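PDB 1KPG: cyclopropane-fatty-acyl-phospholipid synthase 1 from Mycobacterium tuberculosis, which converts a double bond at the distal position of an alpha mycolic acid into a cyclopropane ring, using S-adenosyl-L-methionine as the methylene donor. Local coordinates for residues T30-C35 and A51-A56; M66-V71 and V88-L93; I133-A138 and M164-I169. All blocks are in the same frame, centred on the assembly; numbering follows the deposited sequence.

Contact 1: T30-C35 and A51-A56; sequences TQTYSC and AKIDLA. With SAH (S-adenosyl-L-homocysteine), chain F; 16A (cetyl-trimethyl-ammonium), chain G; CO3 (carbonate ion), chain E.
K52 leaves helix 45-57 with CG anti to its backbone N (chi1 175°) and then bends at each of its next three torsions, a curl that carries NZ back to S34 and C35. S34 answers with chi1 46°, which sets OG between its own backbone N and carbonyl carbon, facing the lysine. The setting is the cofactor pocket of a Rossmann-like S-adenosylmethionine-dependent methyltransferase, where the loop 30-35 closes over the amino-acid end of S-adenosylhomocysteine and the helix holds it from behind. NZ donates to S34 OG at 2.8 Å and to C35 O at 2.6 Å. The second bond reaches the carbonyl from above its plane, 60° out of it, and Q49 OE1 of the same helix takes a further bond from the ammonium. This buried amine is therefore gripped by three oxygens, and its charge would probably polarise the S34 hydroxyl.

The same hydroxyl donates to SAH O at 2.7 Å, while Y33 N binds the other carboxylate oxygen, SAH OXT, over 2.9 Å. K52 is thus a second-shell residue positioning a first-shell serine; the roles of Y33 and S34 in cofactor binding, inferred from relatives, are borne out by these bonds. The methyl T32 CG2 meets the ammonium NZ of K52 tip to tip at 3.5 Å, and I53 CD1 lies beside T32 OG1 at 4.1 Å. C35 N donates to carbonate CO3 O2 at 2.7 Å. Y33 turns away from the helix and offers a ring face to the bound detergent, whose methyl carbon C17 sits over the ring centre, 3.4 Å above its plane.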
loop_
_atom_site.group_PDB
_atom_site.type_symbol
_atom_site.label_atom_id
_atom_site.label_comp_id
_atom_site.label_asym_id
_atom_site.label_seq_id
_atom_site.Cartn_x
_atom_site.Cartn_y
_atom_site.Cartn_z
ATOM N N THR A 30 -2.126 -14.426 -2.128
ATOM C CA THR A 30 -1.850 -13.408 -3.146
ATOM C C THR A 30 -0.694 -12.479 -2.764
ATOM O O THR A 30 -0.221 -11.692 -3.586
ATOM C CB THR A 30 -3.096 -12.527 -3.422
ATOM O OG1 THR A 30 -3.368 -11.697 -2.283
ATOM C CG2 THR A 30 -4.313 -13.401 -3.713
ATOM N N GLN A 31 -0.249 -12.573 -1.516
ATOM C CA GLN A 31 0.835 -11.738 -0.999
ATOM C C GLN A 31 0.451 -10.257 -0.954
ATOM O O GLN A 31 1.324 -9.384 -1.026
ATOM C CB GLN A 31 2.115 -11.903 -1.834
ATOM C CG GLN A 31 2.655 -13.331 -1.912
ATOM C CD GLN A 31 2.590 -14.051 -0.579
ATOM O OE1 GLN A 31 1.828 -15.012 -0.412
ATOM N NE2 GLN A 31 3.379 -13.586 0.383
ATOM N N THR A 32 -0.847 -9.972 -0.846
ATOM C CA THR A 32 -1.310 -8.587 -0.767
ATOM C C THR A 32 -0.895 -8.082 0.613
ATOM O O THR A 32 -1.220 -8.697 1.626
ATOM C CB THR A 32 -2.853 -8.482 -0.949
ATOM O OG1 THR A 32 -3.210 -8.921 -2.269
ATOM C CG2 THR A 32 -3.321 -7.041 -0.782
ATOM N N TYR A 33 -0.175 -6.962 0.639
ATOM C CA TYR A 33 0.346 -6.386 1.881
ATOM C C TYR A 33 -0.278 -5.016 2.131
ATOM O O TYR A 33 0.404 -3.985 2.090
ATOM C CB TYR A 33 1.874 -6.277 1.759
ATOM C CG TYR A 33 2.659 -6.114 3.048
ATOM C CD1 TYR A 33 2.025 -6.121 4.293
ATOM C CD2 TYR A 33 4.046 -5.964 3.017
ATOM C CE1 TYR A 33 2.755 -5.984 5.476
ATOM C CE2 TYR A 33 4.789 -5.823 4.195
ATOM C CZ TYR A 33 4.131 -5.836 5.422
ATOM O OH TYR A 33 4.848 -5.712 6.591
ATOM N N SER A 34 -1.582 -5.019 2.383
ATOM C CA SER A 34 -2.332 -3.803 2.634
ATOM C C SER A 34 -3.689 -4.168 3.232
ATOM O O SER A 34 -4.029 -5.350 3.358
ATOM C CB SER A 34 -2.503 -3.015 1.328
ATOM O OG SER A 34 -2.912 -3.861 0.266
ATOM N N CYS A 35 -4.466 -3.159 3.595
ATOM C CA CYS A 35 -5.765 -3.392 4.215
ATOM C C CYS A 35 -6.756 -4.135 3.326
ATOM O O CYS A 35 -7.014 -3.730 2.196
ATOM C CB CYS A 35 -6.389 -2.071 4.646
ATOM S SG CYS A 35 -7.850 -2.323 5.629
ATOM N N ALA A 51 -11.500 -8.496 -2.659
ATOM C CA ALA A 51 -12.593 -7.542 -2.536
ATOM C C ALA A 51 -12.022 -6.128 -2.480
ATOM O O ALA A 51 -12.601 -5.189 -3.025
ATOM C CB ALA A 51 -13.400 -7.835 -1.280
ATOM N N LYS A 52 -10.877 -5.986 -1.825
ATOM C CA LYS A 52 -10.228 -4.688 -1.725
ATOM C C LYS A 52 -9.644 -4.307 -3.088
ATOM O O LYS A 52 -9.722 -3.144 -3.505
ATOM C CB LYS A 52 -9.144 -4.727 -0.639
ATOM C CG LYS A 52 -8.311 -3.459 -0.524
ATOM C CD LYS A 52 -7.146 -3.454 -1.501
ATOM C CE LYS A 52 -6.170 -4.609 -1.249
ATOM N NZ LYS A 52 -5.610 -4.596 0.136
ATOM N N ILE A 53 -9.066 -5.279 -3.789
ATOM C CA ILE A 53 -8.500 -5.014 -5.115
ATOM C C ILE A 53 -9.606 -4.598 -6.092
ATOM O O ILE A 53 -9.436 -3.655 -6.864
ATOM C CB ILE A 53 -7.765 -6.252 -5.677
ATOM C CG1 ILE A 53 -6.472 -6.492 -4.884
ATOM C CG2 ILE A 53 -7.438 -6.047 -7.151
ATOM C CD1 ILE A 53 -5.782 -7.802 -5.221
ATOM N N ASP A 54 -10.738 -5.297 -6.053
ATOM C CA ASP A 54 -11.858 -4.961 -6.935
ATOM C C ASP A 54 -12.449 -3.597 -6.560
ATOM O O ASP A 54 -12.853 -2.830 -7.432
ATOM C CB ASP A 54 -12.946 -6.039 -6.862
ATOM C CG ASP A 54 -12.568 -7.322 -7.616
ATOM O OD1 ASP A 54 -13.084 -8.396 -7.243
ATOM O OD2 ASP A 54 -11.771 -7.261 -8.585
ATOM N N LEU A 55 -12.500 -3.299 -5.263
ATOM C CA LEU A 55 -13.029 -2.016 -4.793
ATOM C C LEU A 55 -12.203 -0.872 -5.382
ATOM O O LEU A 55 -12.745 0.130 -5.852
ATOM C CB LEU A 55 -12.973 -1.936 -3.266
ATOM C CG LEU A 55 -13.361 -0.571 -2.671
ATOM C CD1 LEU A 55 -14.846 -0.300 -2.920
ATOM C CD2 LEU A 55 -13.061 -0.544 -1.182
ATOM N N ALA A 56 -10.885 -1.035 -5.351
ATOM C CA ALA A 56 -9.972 -0.031 -5.890
ATOM C C ALA A 56 -10.066 0.042 -7.420
ATOM O O ALA A 56 -10.290 1.120 -7.984
ATOM C CB ALA A 56 -8.541 -0.357 -5.469
HETATM N N SAH F . 0.501 -2.179 -3.398
HETATM C CA SAH F . 0.964 -3.461 -2.858
HETATM C CB SAH F . 2.249 -3.313 -2.023
HETATM C CG SAH F . 2.204 -2.371 -0.796
HETATM S SD SAH F . 3.766 -2.324 0.124
HETATM C C SAH F . -0.116 -4.120 -1.994
HETATM O O SAH F . -1.074 -3.414 -1.615
HETATM O OXT SAH F . 0.012 -5.330 -1.693
HETATM C "C5'" SAH F . 4.475 -0.709 -0.333
HETATM C "C4'" SAH F . 4.936 -0.738 -1.784
HETATM O "O4'" SAH F . 5.195 0.566 -2.368
HETATM C "C3'" SAH F . 6.200 -1.564 -2.012
HETATM O "O3'" SAH F . 5.992 -2.401 -3.165
HETATM C "C2'" SAH F . 7.264 -0.512 -2.245
HETATM O "O2'" SAH F . 8.367 -1.047 -2.972
HETATM C "C1'" SAH F . 6.492 0.518 -2.992
HETATM N N9 SAH F . 7.093 1.862 -3.051
HETATM C C8 SAH F . 7.517 2.785 -1.955
HETATM N N7 SAH F . 8.006 3.912 -2.361
HETATM C C5 SAH F . 7.935 3.805 -3.770
HETATM C C6 SAH F . 8.307 4.702 -4.825
HETATM N N6 SAH F . 8.838 5.917 -4.593
HETATM N N1 SAH F . 8.104 4.293 -6.122
HETATM C C2 SAH F . 7.571 3.078 -6.373
HETATM N N3 SAH F . 7.181 2.150 -5.483
HETATM C C4 SAH F . 7.390 2.573 -4.189
HETATM C C1 16A G . -0.080 -1.595 8.731
HETATM C C2 16A G . 0.866 -0.403 8.895
HETATM C C3 16A G . 0.287 0.647 9.857
HETATM C C4 16A G . 1.160 1.890 10.079
HETATM C C5 16A G . 0.499 2.863 11.073
HETATM C C6 16A G . 1.278 4.161 11.374
HETATM C C7 16A G . 2.773 4.114 11.794
HETATM C C8 16A G . 3.888 4.775 10.947
HETATM C C9 16A G . 3.542 5.805 9.844
HETATM C C10 16A G . 3.406 5.209 8.446
HETATM C C11 16A G . 4.675 5.047 7.569
HETATM C C12 16A G . 4.954 3.722 6.816
HETATM C C13 16A G . 3.735 2.953 6.254
HETATM C C14 16A G . 4.100 1.660 5.520
HETATM C C15 16A G . 2.796 0.892 5.230
HETATM C C16 16A G . 3.120 -0.467 4.567
HETATM N N1 16A G . 2.124 -1.443 4.137
HETATM C C17 16A G . 2.943 -2.599 3.618
HETATM C C18 16A G . 1.236 -1.984 5.245
HETATM C C19 16A G . 1.323 -0.928 2.958
HETATM C C CO3 E . -2.642 0.188 3.457
HETATM O O1 CO3 E . -1.482 -0.409 4.184
HETATM O O2 CO3 E . -3.785 -0.515 3.338
HETATM O O3 CO3 E . -2.546 1.444 2.932
#

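Contact 2: M66-V71 and V88-L93; sequences MTLLDV and VNVVGL
L68 and V90, like the four pairs T67-N89, L69-V91, D70-G92 and V71-L93, lie side by side in two parallel strands, the first and last elements of a right-handed beta-alpha-beta crossover through helix 77-86. The short axes run 4.4 Å apart at 20°, a modest twist.

Backbone hydrogen bonds are the main tie. Five of them pass back and forth between the strands: N89 N to M66 O (2.6 Å), L68 N to N89 O, V91 N to L68 O, D70 N to V91 O, and L93 N to D70 O (2.9 Å). Weaker CA-H...O contacts fill the same ladder, as from V90 CA to L68 O at 3.3 Å.

Apolar contacts differ on the two faces. On the face of T67, L69, V91 and L93, the torsions of L69 (chi1 175°, chi2 67°) together bring CD1 toward the neighbouring strand, where it lies against V91 CB and meets L93 CD2 at 3.9 Å. T67 CG2 touches V91 CG2 more distantly. On the opposite face, L68 CB meets V88 CG2, from the loop just before the strand, and V90 CG1, each 4.1 Å away; helix 77-86 packs over this side, with A82 against L68 and V83 against V90.

Polar side chains contribute little across the strands. Main-chain bonds and aliphatic contacts therefore carry the pairing, although its M66, T67 and N89 end is partly exposed. Strand 67-71 leads directly into the glycine-rich turn: L68 to G76 probably line the cofactor site, as in relatives, and G72 O is hydrogen-bonded to SAH.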
loop_
_atom_site.group_PDB
_atom_site.type_symbol
_atom_site.label_atom_id
_atom_site.label_comp_id
_atom_site.label_asym_id
_atom_site.label_seq_id
_atom_site.Cartn_x
_atom_site.Cartn_y
_atom_site.Cartn_z
HETATM N N MSE A 66 -6.716 -0.480 -22.052
HETATM C CA MSE A 66 -6.140 0.629 -21.293
HETATM C C MSE A 66 -4.832 0.182 -20.652
HETATM O O MSE A 66 -4.570 -1.013 -20.527
HETATM C CB MSE A 66 -7.085 1.099 -20.181
HETATM C CG MSE A 66 -8.133 2.130 -20.596
HETATM SE SE MSE A 66 -9.116 2.825 -19.064
HETATM C CE MSE A 66 -10.625 3.620 -20.003
ATOM N N THR A 67 -4.009 1.149 -20.260
ATOM C CA THR A 67 -2.745 0.845 -19.601
ATOM C C THR A 67 -2.858 1.352 -18.181
ATOM O O THR A 67 -3.013 2.555 -17.944
ATOM C CB THR A 67 -1.544 1.529 -20.285
ATOM O OG1 THR A 67 -1.326 0.934 -21.568
ATOM C CG2 THR A 67 -0.280 1.365 -19.440
ATOM N N LEU A 68 -2.799 0.427 -17.233
ATOM C CA LEU A 68 -2.902 0.782 -15.828
ATOM C C LEU A 68 -1.527 0.836 -15.174
ATOM O O LEU A 68 -0.709 -0.063 -15.359
ATOM C CB LEU A 68 -3.768 -0.239 -15.087
ATOM C CG LEU A 68 -3.710 -0.103 -13.560
ATOM C CD1 LEU A 68 -4.464 1.149 -13.112
ATOM C CD2 LEU A 68 -4.303 -1.346 -12.929
ATOM N N LEU A 69 -1.279 1.894 -14.410
ATOM C CA LEU A 69 -0.014 2.052 -13.709
ATOM C C LEU A 69 -0.206 1.759 -12.226
ATOM O O LEU A 69 -1.004 2.420 -11.561
ATOM C CB LEU A 69 0.506 3.479 -13.862
ATOM C CG LEU A 69 1.769 3.825 -13.071
ATOM C CD1 LEU A 69 2.943 3.041 -13.619
ATOM C CD2 LEU A 69 2.038 5.325 -13.177
ATOM N N ASP A 70 0.523 0.770 -11.711
ATOM C CA ASP A 70 0.441 0.421 -10.297
ATOM C C ASP A 70 1.700 0.934 -9.610
ATOM O O ASP A 70 2.785 0.371 -9.780
ATOM C CB ASP A 70 0.344 -1.101 -10.100
ATOM C CG ASP A 70 0.034 -1.480 -8.653
ATOM O OD1 ASP A 70 0.275 -0.652 -7.751
ATOM O OD2 ASP A 70 -0.446 -2.608 -8.412
ATOM N N VAL A 71 1.557 2.014 -8.853
ATOM C CA VAL A 71 2.690 2.605 -8.141
ATOM C C VAL A 71 2.848 1.916 -6.792
ATOM O O VAL A 71 2.044 2.130 -5.885
ATOM C CB VAL A 71 2.481 4.122 -7.929
ATOM C CG1 VAL A 71 3.634 4.709 -7.123
ATOM C CG2 VAL A 71 2.377 4.814 -9.273
ATOM N N VAL A 88 -6.804 -5.123 -18.998
ATOM C CA VAL A 88 -6.034 -3.909 -19.254
ATOM C C VAL A 88 -4.545 -4.251 -19.250
ATOM O O VAL A 88 -4.130 -5.241 -18.636
ATOM C CB VAL A 88 -6.283 -2.812 -18.173
ATOM C CG1 VAL A 88 -7.747 -2.409 -18.160
ATOM C CG2 VAL A 88 -5.853 -3.316 -16.791
ATOM N N ASN A 89 -3.747 -3.447 -19.949
ATOM C CA ASN A 89 -2.303 -3.652 -19.969
ATOM C C ASN A 89 -1.835 -3.055 -18.647
ATOM O O ASN A 89 -2.536 -2.226 -18.077
ATOM C CB ASN A 89 -1.669 -2.896 -21.138
ATOM C CG ASN A 89 -2.292 -3.261 -22.470
ATOM O OD1 ASN A 89 -2.831 -2.405 -23.171
ATOM N ND2 ASN A 89 -2.226 -4.540 -22.823
ATOM N N VAL A 90 -0.668 -3.456 -18.151
ATOM C CA VAL A 90 -0.205 -2.917 -16.876
ATOM C C VAL A 90 1.294 -2.669 -16.748
ATOM O O VAL A 90 2.121 -3.334 -17.384
ATOM C CB VAL A 90 -0.599 -3.837 -15.697
ATOM C CG1 VAL A 90 -2.113 -3.978 -15.604
ATOM C CG2 VAL A 90 0.055 -5.193 -15.868
ATOM N N VAL A 91 1.620 -1.702 -15.897
ATOM C CA VAL A 91 2.993 -1.348 -15.590
ATOM C C VAL A 91 3.056 -1.200 -14.075
ATOM O O VAL A 91 2.299 -0.432 -13.484
ATOM C CB VAL A 91 3.411 -0.019 -16.239
ATOM C CG1 VAL A 91 4.856 0.282 -15.899
ATOM C CG2 VAL A 91 3.227 -0.103 -17.749
ATOM N N GLY A 92 3.936 -1.965 -13.444
ATOM C CA GLY A 92 4.056 -1.888 -12.003
ATOM C C GLY A 92 5.422 -1.391 -11.599
ATOM O O GLY A 92 6.429 -1.797 -12.173
ATOM N N LEU A 93 5.443 -0.501 -10.614
ATOM C CA LEU A 93 6.676 0.075 -10.094
ATOM C C LEU A 93 6.901 -0.342 -8.639
ATOM O O LEU A 93 5.979 -0.310 -7.829
ATOM C CB LEU A 93 6.604 1.601 -10.170
ATOM C CG LEU A 93 6.893 2.336 -11.487
ATOM C CD1 LEU A 93 6.492 1.510 -12.690
ATOM C CD2 LEU A 93 6.170 3.683 -11.459
#

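Contact 3: I133-A138 and M164-I169; sequences IVSIGA and MLLHTI. With SAH (S-adenosyl-L-homocysteine), chain F; 16A (cetyl-trimethyl-ammonium), chain G; CO3 (carbonate ion), chain E.
I136 and H167 make the tightest side-chain contact between two parallel strands of the Rossmann-like sheet, 133-136 and 164-169, joined as a beta-alpha-beta unit by helix 147-157. The methyl CG2 of I136, held anti to its backbone N (chi1 -60° for CG1), lies over the imidazole face, 3.5 Å from the ring centroid and 12° off its normal, a CH-pi contact. Behind it the backbones are closely laced: L165 N donates to I133 O, S135 N to L165 O, H167 N to S135 O at 2.9 Å, and G137 N to H167 O. I133 and M164, a selenomethionine, meet CB to CB at 4.0 Å.

Beyond G137 the pairing ends, and bound molecules and a water gather round this C-terminal end. The water bridges S135 OG (2.7 Å) and A138 N, donating to the first and accepting from the second; S135 OG itself bonds to V71 O of the adjoining strand. The amino N of SAH donates to I136 O at 2.8 Å, while G137 O lies against the detergent's C19. The H167 ring is held at both nitrogens, ND1 by Q282 and NE2 by carbonate, the latter bond running from H167 NE2 to CO3 O2 at 2.6 Å.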
loop_
_atom_site.group_PDB
_atom_site.type_symbol
_atom_site.label_atom_id
_atom_site.label_comp_id
_atom_site.label_asym_id
_atom_site.label_seq_id
_atom_site.Cartn_x
_atom_site.Cartn_y
_atom_site.Cartn_z
ATOM N N ILE A 133 -4.270 5.201 -12.926
ATOM C CA ILE A 133 -3.258 4.884 -11.929
ATOM C C ILE A 133 -3.889 4.356 -10.649
ATOM O O ILE A 133 -4.960 4.806 -10.241
ATOM C CB ILE A 133 -2.424 6.128 -11.561
ATOM C CG1 ILE A 133 -1.824 6.753 -12.820
ATOM C CG2 ILE A 133 -1.310 5.746 -10.601
ATOM C CD1 ILE A 133 -1.059 8.035 -12.548
ATOM N N VAL A 134 -3.219 3.388 -10.030
ATOM C CA VAL A 134 -3.666 2.812 -8.771
ATOM C C VAL A 134 -2.422 2.718 -7.900
ATOM O O VAL A 134 -1.341 2.365 -8.374
ATOM C CB VAL A 134 -4.295 1.395 -8.954
ATOM C CG1 VAL A 134 -3.241 0.396 -9.406
ATOM C CG2 VAL A 134 -4.934 0.931 -7.640
ATOM N N SER A 135 -2.562 3.079 -6.635
ATOM C CA SER A 135 -1.444 3.029 -5.705
ATOM C C SER A 135 -2.022 2.689 -4.339
ATOM O O SER A 135 -2.783 3.464 -3.769
ATOM C CB SER A 135 -0.721 4.381 -5.661
ATOM O OG SER A 135 0.410 4.318 -4.812
ATOM N N ILE A 136 -1.657 1.521 -3.824
ATOM C CA ILE A 136 -2.169 1.060 -2.540
ATOM C C ILE A 136 -1.057 0.792 -1.520
ATOM O O ILE A 136 -0.252 -0.129 -1.691
ATOM C CB ILE A 136 -2.997 -0.219 -2.750
ATOM C CG1 ILE A 136 -4.164 0.080 -3.701
ATOM C CG2 ILE A 136 -3.480 -0.759 -1.419
ATOM C CD1 ILE A 136 -4.799 -1.159 -4.338
ATOM N N GLY A 137 -1.013 1.613 -0.472
ATOM C CA GLY A 137 -0.012 1.447 0.568
ATOM C C GLY A 137 1.428 1.827 0.247
ATOM O O GLY A 137 2.340 1.397 0.946
ATOM N N ALA A 138 1.647 2.621 -0.794
ATOM C CA ALA A 138 3.002 3.048 -1.162
ATOM C C ALA A 138 3.240 4.517 -0.793
ATOM O O ALA A 138 4.357 4.926 -0.462
ATOM C CB ALA A 138 3.221 2.852 -2.659
HETATM N N MSE A 164 -7.070 8.409 -10.666
HETATM C CA MSE A 164 -6.110 7.697 -9.846
HETATM C C MSE A 164 -6.792 7.347 -8.541
HETATM O O MSE A 164 -7.440 8.196 -7.922
HETATM C CB MSE A 164 -4.865 8.541 -9.537
HETATM C CG MSE A 164 -4.076 7.994 -8.332
HETATM SE SE MSE A 164 -2.351 8.806 -7.963
HETATM C CE MSE A 164 -2.968 10.374 -7.018
ATOM N N LEU A 165 -6.670 6.089 -8.142
ATOM C CA LEU A 165 -7.228 5.650 -6.881
ATOM C C LEU A 165 -6.025 5.535 -5.961
ATOM O O LEU A 165 -5.153 4.671 -6.143
ATOM C CB LEU A 165 -7.921 4.288 -7.014
ATOM C CG LEU A 165 -8.666 3.764 -5.775
ATOM C CD1 LEU A 165 -7.679 3.381 -4.677
ATOM C CD2 LEU A 165 -9.649 4.819 -5.279
ATOM N N LEU A 166 -5.972 6.441 -4.993
ATOM C CA LEU A 166 -4.898 6.465 -4.024
ATOM C C LEU A 166 -5.432 5.899 -2.717
ATOM O O LEU A 166 -6.303 6.483 -2.076
ATOM C CB LEU A 166 -4.404 7.900 -3.818
ATOM C CG LEU A 166 -3.280 8.095 -2.794
ATOM C CD1 LEU A 166 -2.058 7.297 -3.204
ATOM C CD2 LEU A 166 -2.937 9.568 -2.694
ATOM N N HIS A 167 -4.911 4.736 -2.347
ATOM C CA HIS A 167 -5.299 4.051 -1.122
ATOM C C HIS A 167 -4.104 4.180 -0.185
ATOM O O HIS A 167 -3.033 3.657 -0.467
ATOM C CB HIS A 167 -5.603 2.580 -1.445
ATOM C CG HIS A 167 -5.722 1.689 -0.247
ATOM N ND1 HIS A 167 -6.691 0.712 -0.145
ATOM C CD2 HIS A 167 -4.951 1.567 0.861
ATOM C CE1 HIS A 167 -6.511 0.029 0.969
ATOM N NE2 HIS A 167 -5.461 0.528 1.599
ATOM N N THR A 168 -4.290 4.880 0.927
ATOM C CA THR A 168 -3.202 5.079 1.866
ATOM C C THR A 168 -3.671 5.208 3.303
ATOM O O THR A 168 -4.796 5.634 3.577
ATOM C CB THR A 168 -2.397 6.348 1.514
ATOM O OG1 THR A 168 -1.407 6.584 2.523
ATOM C CG2 THR A 168 -3.332 7.567 1.428
ATOM N N ILE A 169 -2.786 4.830 4.215
ATOM C CA ILE A 169 -3.039 4.927 5.641
ATOM C C ILE A 169 -2.959 6.420 5.949
ATOM O O ILE A 169 -2.245 7.157 5.271
ATOM C CB ILE A 169 -1.943 4.164 6.432
ATOM C CG1 ILE A 169 -2.175 2.658 6.287
ATOM C CG2 ILE A 169 -1.932 4.590 7.902
ATOM C CD1 ILE A 169 -0.966 1.813 6.636
HETATM N N SAH F . 0.501 -2.179 -3.398
HETATM C CA SAH F . 0.964 -3.461 -2.858
HETATM C CB SAH F . 2.249 -3.313 -2.023
HETATM C CG SAH F . 2.204 -2.371 -0.796
HETATM S SD SAH F . 3.766 -2.324 0.124
HETATM C C SAH F . -0.116 -4.120 -1.994
HETATM O O SAH F . -1.074 -3.414 -1.615
HETATM O OXT SAH F . 0.012 -5.330 -1.693
HETATM C "C5'" SAH F . 4.475 -0.709 -0.333
HETATM C "C4'" SAH F . 4.936 -0.738 -1.784
HETATM O "O4'" SAH F . 5.195 0.566 -2.368
HETATM C "C3'" SAH F . 6.200 -1.564 -2.012
HETATM O "O3'" SAH F . 5.992 -2.401 -3.165
HETATM C "C2'" SAH F . 7.264 -0.512 -2.245
HETATM O "O2'" SAH F . 8.367 -1.047 -2.972
HETATM C "C1'" SAH F . 6.492 0.518 -2.992
HETATM N N9 SAH F . 7.093 1.862 -3.051
HETATM C C8 SAH F . 7.517 2.785 -1.955
HETATM N N7 SAH F . 8.006 3.912 -2.361
HETATM C C5 SAH F . 7.935 3.805 -3.770
HETATM C C6 SAH F . 8.307 4.702 -4.825
HETATM N N6 SAH F . 8.838 5.917 -4.593
HETATM N N1 SAH F . 8.104 4.293 -6.122
HETATM C C2 SAH F . 7.571 3.078 -6.373
HETATM N N3 SAH F . 7.181 2.150 -5.483
HETATM C C4 SAH F . 7.390 2.573 -4.189
HETATM C C1 16A G . -0.080 -1.595 8.731
HETATM C C2 16A G . 0.866 -0.403 8.895
HETATM C C3 16A G . 0.287 0.647 9.857
HETATM C C4 16A G . 1.160 1.890 10.079
HETATM C C5 16A G . 0.499 2.863 11.073
HETATM C C6 16A G . 1.278 4.161 11.374
HETATM C C7 16A G . 2.773 4.114 11.794
HETATM C C8 16A G . 3.888 4.775 10.947
HETATM C C9 16A G . 3.542 5.805 9.844
HETATM C C10 16A G . 3.406 5.209 8.446
HETATM C C11 16A G . 4.675 5.047 7.569
HETATM C C12 16A G . 4.954 3.722 6.816
HETATM C C13 16A G . 3.735 2.953 6.254
HETATM C C14 16A G . 4.100 1.660 5.520
HETATM C C15 16A G . 2.796 0.892 5.230
HETATM C C16 16A G . 3.120 -0.467 4.567
HETATM N N1 16A G . 2.124 -1.443 4.137
HETATM C C17 16A G . 2.943 -2.599 3.618
HETATM C C18 16A G . 1.236 -1.984 5.245
HETATM C C19 16A G . 1.323 -0.928 2.958
HETATM C C CO3 E . -2.642 0.188 3.457
HETATM O O1 CO3 E . -1.482 -0.409 4.184
HETATM O O2 CO3 E . -3.785 -0.515 3.338
HETATM O O3 CO3 E . -2.546 1.444 2.932
HETATM O O HOH W 1 -0.360 4.504 -2.246
#

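In the fold
All three contacts are buried, yet their chemistry follows their place in the fold. Contacts 2 and 3 are parallel strand pairs of one sheet, and they meet where strand 67-71 lies beside strand 132-136: L69 O and V134 N are 2.9 Å apart, a probable hydrogen bond. Contact 2, farther from the chain centre, relies on backbone bonds and aliphatic packing; contact 3, nearer the centre, adds an aromatic face and bound molecules at its strand ends. Contact 1 joins a loop to a helix and is centred on the hydrogen bonds of one buried lysine. It packs on contact 3 through S34 and I136, and these two contacts share the cofactor product, detergent and carbonate.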